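Local coordinates for protein hypothetical dTDP-4-dehydrorhamnose 3,5-epimerase (Sulfolobus tokodaii, PDB 2B9U) that probably catalyses the epimerization of the sugar of dTDP-4-dehydro-6-deoxy-glucose at its third and fifth carbons, a step in dTDP-L-rhamnose biosynthesis, at residues Ile73-Lys77 with Gly78-Asp82; Phe120-Leu123 with Glu124-Val128. All blocks are in the same frame, centred on the assembly; numbering follows the deposited sequence.

Interaction 1: Ile73-Lys77 with Gly78-Asp82; sequences IFVPK and GRILD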
ATOM      1  N   ILE A  73      -2.302  -5.368   7.832  1.00 19.37           N
ATOM      2  CA  ILE A  73      -1.489  -4.299   8.371  1.00 19.29           C
ATOM      3  C   ILE A  73      -0.037  -4.507   7.949  1.00 19.78           C
ATOM      4  O   ILE A  73       0.519  -5.596   8.115  1.00 19.48           O
ATOM      5  CB  ILE A  73      -1.570  -4.268   9.933  1.00 18.80           C
ATOM      6  CG1 ILE A  73      -3.039  -4.238  10.412  1.00 17.90           C
ATOM      7  CG2 ILE A  73      -0.711  -3.140  10.510  1.00 17.87           C
ATOM      8  CD1 ILE A  73      -3.933  -3.040   9.880  1.00 12.49           C
ATOM      9  N   PHE A  74       0.572  -3.444   7.436  1.00 19.13           N
ATOM     10  CA  PHE A  74       1.910  -3.506   6.853  1.00 19.27           C
ATOM     11  C   PHE A  74       2.669  -2.243   7.285  1.00 19.08           C
ATOM     12  O   PHE A  74       2.090  -1.147   7.342  1.00 19.10           O
ATOM     13  CB  PHE A  74       1.786  -3.677   5.319  1.00 19.14           C
ATOM     14  CG  PHE A  74       3.097  -3.597   4.564  1.00 20.25           C
ATOM     15  CD1 PHE A  74       4.134  -4.493   4.823  1.00 20.07           C
ATOM     16  CD2 PHE A  74       3.278  -2.632   3.574  1.00 19.43           C
ATOM     17  CE1 PHE A  74       5.340  -4.423   4.112  1.00 19.47           C
ATOM     18  CE2 PHE A  74       4.480  -2.556   2.863  1.00 19.51           C
ATOM     19  CZ  PHE A  74       5.515  -3.446   3.138  1.00 18.36           C
ATOM     20  N   VAL A  75       3.938  -2.420   7.644  1.00 18.80           N
ATOM     21  CA  VAL A  75       4.799  -1.354   8.175  1.00 18.51           C
ATOM     22  C   VAL A  75       6.066  -1.157   7.329  1.00 18.68           C
ATOM     23  O   VAL A  75       7.121  -1.737   7.631  1.00 19.41           O
ATOM     24  CB  VAL A  75       5.165  -1.608   9.675  1.00 18.97           C
ATOM     25  CG1 VAL A  75       5.945  -0.418  10.263  1.00 18.00           C
ATOM     26  CG2 VAL A  75       3.881  -1.881  10.488  1.00 18.23           C
ATOM     27  N   PRO A  76       5.957  -0.377   6.237  1.00 19.02           N
ATOM     28  CA  PRO A  76       7.133  -0.070   5.406  1.00 19.63           C
ATOM     29  C   PRO A  76       8.215   0.808   6.064  1.00 19.42           C
ATOM     30  O   PRO A  76       9.348   0.813   5.580  1.00 19.20           O
ATOM     31  CB  PRO A  76       6.529   0.622   4.164  1.00 19.08           C
ATOM     32  CG  PRO A  76       5.217   1.122   4.622  1.00 18.24           C
ATOM     33  CD  PRO A  76       4.719   0.185   5.662  1.00 18.42           C
ATOM     34  N   LYS A  77       7.877   1.558   7.118  1.00 19.97           N
ATOM     35  CA  LYS A  77       8.882   2.325   7.867  1.00 20.42           C
ATOM     36  C   LYS A  77       8.575   2.291   9.367  1.00 20.41           C
ATOM     37  O   LYS A  77       7.442   2.439   9.758  1.00 19.26           O
ATOM     38  CB  LYS A  77       8.975   3.771   7.362  1.00 21.22           C
ATOM     39  CG  LYS A  77      10.132   4.606   7.967  1.00 23.42           C
ATOM     40  CD  LYS A  77      10.250   5.969   7.273  1.00 28.23           C
ATOM     41  CE  LYS A  77      11.639   6.624   7.500  1.00 28.43           C
ATOM     42  NZ  LYS A  77      11.843   7.004   8.947  1.00 31.26           N
ATOM     43  N   GLY A  78       9.597   2.068  10.190  1.00 21.09           N
ATOM     44  CA  GLY A  78       9.443   2.031  11.646  1.00 22.08           C
ATOM     45  C   GLY A  78       9.118   0.655  12.212  1.00 22.64           C
ATOM     46  O   GLY A  78       9.406  -0.388  11.588  1.00 22.20           O
ATOM     47  N   ARG A  79       8.484   0.672  13.380  1.00 22.48           N
ATOM     48  CA  ARG A  79       8.262  -0.509  14.211  1.00 23.48           C
ATOM     49  C   ARG A  79       6.990  -0.256  14.985  1.00 23.31           C
ATOM     50  O   ARG A  79       6.865   0.782  15.655  1.00 23.26           O
ATOM     51  CB  ARG A  79       9.379  -0.670  15.258  1.00 23.92           C
ATOM     52  CG  ARG A  79      10.755  -1.082  14.784  1.00 26.77           C
ATOM     53  CD  ARG A  79      11.707  -1.194  15.996  1.00 33.24           C
ATOM     54  NE  ARG A  79      11.318  -2.248  16.949  1.00 37.44           N
ATOM     55  CZ  ARG A  79      11.505  -2.213  18.274  1.00 37.90           C
ATOM     56  NH1 ARG A  79      12.044  -1.151  18.870  1.00 37.56           N
ATOM     57  NH2 ARG A  79      11.113  -3.249  19.018  1.00 38.10           N
ATOM     58  N   ILE A  80       6.041  -1.187  14.910  1.00 22.95           N
ATOM     59  CA  ILE A  80       4.839  -1.080  15.737  1.00 22.96           C
ATOM     60  C   ILE A  80       4.599  -2.375  16.525  1.00 23.12           C
ATOM     61  O   ILE A  80       5.028  -3.447  16.101  1.00 23.43           O
ATOM     62  CB  ILE A  80       3.567  -0.722  14.901  1.00 22.70           C
ATOM     63  CG1 ILE A  80       3.107  -1.930  14.056  1.00 22.75           C
ATOM     64  CG2 ILE A  80       3.805   0.532  14.064  1.00 21.71           C
ATOM     65  CD1 ILE A  80       1.707  -1.765  13.432  1.00 23.31           C
ATOM     66  N   LEU A  81       3.932  -2.266  17.669  1.00 22.85           N
ATOM     67  CA  LEU A  81       3.389  -3.437  18.334  1.00 23.22           C
ATOM     68  C   LEU A  81       1.926  -3.450  17.955  1.00 23.40           C
ATOM     69  O   LEU A  81       1.161  -2.622  18.414  1.00 23.50           O
ATOM     70  CB  LEU A  81       3.538  -3.369  19.863  1.00 23.34           C
ATOM     71  CG  LEU A  81       2.910  -4.549  20.646  1.00 23.24           C
ATOM     72  CD1 LEU A  81       3.558  -5.889  20.256  1.00 21.48           C
ATOM     73  CD2 LEU A  81       2.998  -4.309  22.159  1.00 23.49           C
ATOM     74  N   ASP A  82       1.560  -4.392  17.106  1.00 23.78           N
ATOM     75  CA  ASP A  82       0.229  -4.479  16.562  1.00 24.38           C
ATOM     76  C   ASP A  82      -0.617  -5.485  17.336  1.00 24.52           C
ATOM     77  O   ASP A  82      -0.129  -6.555  17.708  1.00 24.46           O
ATOM     78  CB  ASP A  82       0.315  -4.903  15.108  1.00 24.79           C
ATOM     79  CG  ASP A  82      -0.905  -4.533  14.352  1.00 26.14           C
ATOM     80  OD1 ASP A  82      -1.218  -3.329  14.332  1.00 27.33           O
ATOM     81  OD2 ASP A  82      -1.560  -5.442  13.815  1.00 29.74           O
TER
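I73 and V75 of strand 73-75 face I80 and D82 of strand 79-82 across a gap of 8.3 Å between strand axes that run 156° apart, so the chain folds back on itself while passing from one sheet of the jelly roll to the other. V75 and I80 carry the middle of the contact. CG2 of V75 lies 3.7 Å from both CG1 and CD1 of I80, and the two side chains meet at a slant. I80 places CG1 between its backbone N and carbonyl carbon (chi1 73°), and from there its extended arm sends CD1 on to I73, whose CG2 is 4.0 Å away; these two side chains cross at about a right angle. The same CG2 of I73 lies 3.9 Å from OD1 of D82, an oxygen hydrogen-bonded to H118. Nearer the bend, CG1 of V75 rests 3.7 Å from the carbonyl O of G78. At the backbone angles of G78 a CB would run into the carbonyl O of K77, which accounts for a glycine just after the corner at P76. What joins the two faces here is therefore branched aliphatic packing, with L102 also against I73 and V75, while the buried carboxylate of D82 finds its polar partner in H118.

Interaction 2: Phe120-Leu123 with Glu124-Val128; sequences FQAL and EDSIV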
ATOM      1  N   PHE A 120      -2.445  -0.378  17.637  1.00 22.23           N
ATOM      2  CA  PHE A 120      -1.001  -0.532  17.757  1.00 22.96           C
ATOM      3  C   PHE A 120      -0.404   0.624  18.531  1.00 23.15           C
ATOM      4  O   PHE A 120      -1.009   1.694  18.614  1.00 23.00           O
ATOM      5  CB  PHE A 120      -0.314  -0.647  16.382  1.00 22.37           C
ATOM      6  CG  PHE A 120      -0.454   0.583  15.512  1.00 22.39           C
ATOM      7  CD1 PHE A 120       0.474   1.626  15.587  1.00 21.75           C
ATOM      8  CD2 PHE A 120      -1.492   0.683  14.596  1.00 23.61           C
ATOM      9  CE1 PHE A 120       0.362   2.738  14.775  1.00 23.06           C
ATOM     10  CE2 PHE A 120      -1.612   1.810  13.776  1.00 22.75           C
ATOM     11  CZ  PHE A 120      -0.695   2.832  13.861  1.00 21.28           C
ATOM     12  N   GLN A 121       0.778   0.391  19.092  1.00 23.64           N
ATOM     13  CA  GLN A 121       1.650   1.473  19.509  1.00 24.05           C
ATOM     14  C   GLN A 121       2.873   1.576  18.590  1.00 24.71           C
ATOM     15  O   GLN A 121       3.519   0.566  18.269  1.00 24.95           O
ATOM     16  CB  GLN A 121       2.083   1.335  20.969  1.00 24.13           C
ATOM     17  CG  GLN A 121       2.907   2.538  21.451  1.00 22.38           C
ATOM     18  CD  GLN A 121       3.167   2.526  22.936  1.00 24.07           C
ATOM     19  OE1 GLN A 121       3.589   1.515  23.503  1.00 24.04           O
ATOM     20  NE2 GLN A 121       2.936   3.657  23.574  1.00 23.60           N
ATOM     21  N   ALA A 122       3.169   2.798  18.151  1.00 24.85           N
ATOM     22  CA  ALA A 122       4.397   3.051  17.398  1.00 24.70           C
ATOM     23  C   ALA A 122       5.601   2.962  18.347  1.00 24.76           C
ATOM     24  O   ALA A 122       5.663   3.672  19.359  1.00 24.40           O
ATOM     25  CB  ALA A 122       4.326   4.406  16.685  1.00 24.11           C
ATOM     26  N   LEU A 123       6.529   2.052  18.027  1.00 25.00           N
ATOM     27  CA  LEU A 123       7.726   1.821  18.823  1.00 25.98           C
ATOM     28  C   LEU A 123       8.829   2.801  18.407  1.00 26.61           C
ATOM     29  O   LEU A 123       9.717   3.153  19.183  1.00 26.95           O
ATOM     30  CB  LEU A 123       8.180   0.344  18.690  1.00 26.10           C
ATOM     31  CG  LEU A 123       7.138  -0.712  19.089  1.00 25.15           C
ATOM     32  CD1 LEU A 123       7.664  -2.120  18.927  1.00 25.51           C
ATOM     33  CD2 LEU A 123       6.610  -0.527  20.525  1.00 25.87           C
ATOM     34  N   GLU A 124       8.731   3.225  17.156  1.00 26.76           N
ATOM     35  CA  GLU A 124       9.548   4.238  16.532  1.00 26.94           C
ATOM     36  C   GLU A 124       8.525   5.043  15.750  1.00 25.79           C
ATOM     37  O   GLU A 124       7.366   4.617  15.618  1.00 25.96           O
ATOM     38  CB  GLU A 124      10.504   3.601  15.502  1.00 27.41           C
ATOM     39  CG  GLU A 124      11.657   2.789  16.037  1.00 30.74           C
ATOM     40  CD  GLU A 124      12.511   2.165  14.921  1.00 35.72           C
ATOM     41  OE1 GLU A 124      12.487   2.644  13.752  1.00 36.26           O
ATOM     42  OE2 GLU A 124      13.214   1.171  15.219  1.00 40.01           O
ATOM     43  N   ASP A 125       8.958   6.170  15.198  1.00 25.35           N
ATOM     44  CA  ASP A 125       8.194   6.896  14.177  1.00 24.49           C
ATOM     45  C   ASP A 125       7.922   5.902  13.069  1.00 23.14           C
ATOM     46  O   ASP A 125       8.870   5.310  12.540  1.00 23.29           O
ATOM     47  CB  ASP A 125       9.011   8.063  13.609  1.00 24.79           C
ATOM     48  CG  ASP A 125       9.000   9.300  14.502  1.00 26.15           C
ATOM     49  OD1 ASP A 125       8.545   9.227  15.662  1.00 26.01           O
ATOM     50  OD2 ASP A 125       9.456  10.363  14.019  1.00 26.21           O
ATOM     51  N   SER A 126       6.644   5.701  12.739  1.00 21.30           N
ATOM     52  CA  SER A 126       6.217   4.613  11.845  1.00 20.19           C
ATOM     53  C   SER A 126       5.166   4.992  10.801  1.00 19.81           C
ATOM     54  O   SER A 126       4.221   5.742  11.089  1.00 19.16           O
ATOM     55  CB  SER A 126       5.629   3.448  12.651  1.00 20.12           C
ATOM     56  OG  SER A 126       6.578   2.900  13.528  1.00 18.48           O
ATOM     57  N   ILE A 127       5.338   4.428   9.612  1.00 19.34           N
ATOM     58  CA  ILE A 127       4.325   4.444   8.566  1.00 19.81           C
ATOM     59  C   ILE A 127       3.642   3.096   8.522  1.00 20.10           C
ATOM     60  O   ILE A 127       4.280   2.040   8.290  1.00 20.47           O
ATOM     61  CB  ILE A 127       4.922   4.761   7.175  1.00 19.88           C
ATOM     62  CG1 ILE A 127       5.549   6.161   7.168  1.00 20.55           C
ATOM     63  CG2 ILE A 127       3.850   4.664   6.086  1.00 18.86           C
ATOM     64  CD1 ILE A 127       6.603   6.339   6.101  1.00 21.55           C
ATOM     65  N   VAL A 128       2.336   3.144   8.732  1.00 19.21           N
ATOM     66  CA  VAL A 128       1.502   1.970   8.672  1.00 19.16           C
ATOM     67  C   VAL A 128       0.584   2.108   7.462  1.00 19.32           C
ATOM     68  O   VAL A 128       0.013   3.184   7.221  1.00 19.78           O
ATOM     69  CB  VAL A 128       0.712   1.802  10.011  1.00 18.64           C
ATOM     70  CG1 VAL A 128      -0.261   0.636   9.974  1.00 19.22           C
ATOM     71  CG2 VAL A 128       1.687   1.632  11.154  1.00 18.19           C
TER
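F120 turns its ring so that one face receives V128, in a CH-pi contact between the two arms of the bend that joins strands 120-122 and 126-128. CG2 of V128 sits 4.2 Å from the centroid of the F120 ring and 26° off its normal, displaced toward CZ, which is 3.8 Å away. A chi1 of 63° sets the ring of F120 between its backbone N and carbonyl carbon; V128 comes from the opposite direction, and its CG2, anti to the carbonyl carbon, is the branch that meets the ring. Closer to the bend, CB of A122 packs 3.2 Å from the carbonyl O of E124. That oxygen accepts a 2.8 Å hydrogen bond from OG of S126, which approaches from above the carbonyl plane, 57° out of it. OG of S126 is also hydrogen-bonded to the backbone N of R79 on strand 79-86, the neighbour of strand 116-122. With an alanine at S126, the E124 carbonyl and the R79 amide would probably both be left without this hydroxyl partner, freeing the turn to shift. The contact thus combines an aromatic face against a methyl with one buried hydroxyl that ties the bend to strand 79-86.

Two bends of a cupin jelly roll show how one chain can cross between facing sheets twice. From the N terminus, interaction 1 comes first, closing the corner that leads from strand 70-75 into strand 79-86; later in the chain, interaction 2 closes the return, from strand 116-122 into strand 126-133. The two are in series, neither nested nor crossed, yet their centres lie about 6 Å apart because the strands pair: 70-75 beside 126-133 in one sheet, 79-86 beside 116-122 in the other. Probable backbone hydrogen bonds, R79 O to L123 N at 2.7 Å and K77 O to I127 N at 2.9 Å, join the bends side by side, so together they tie the two sheets where the chain passes between them.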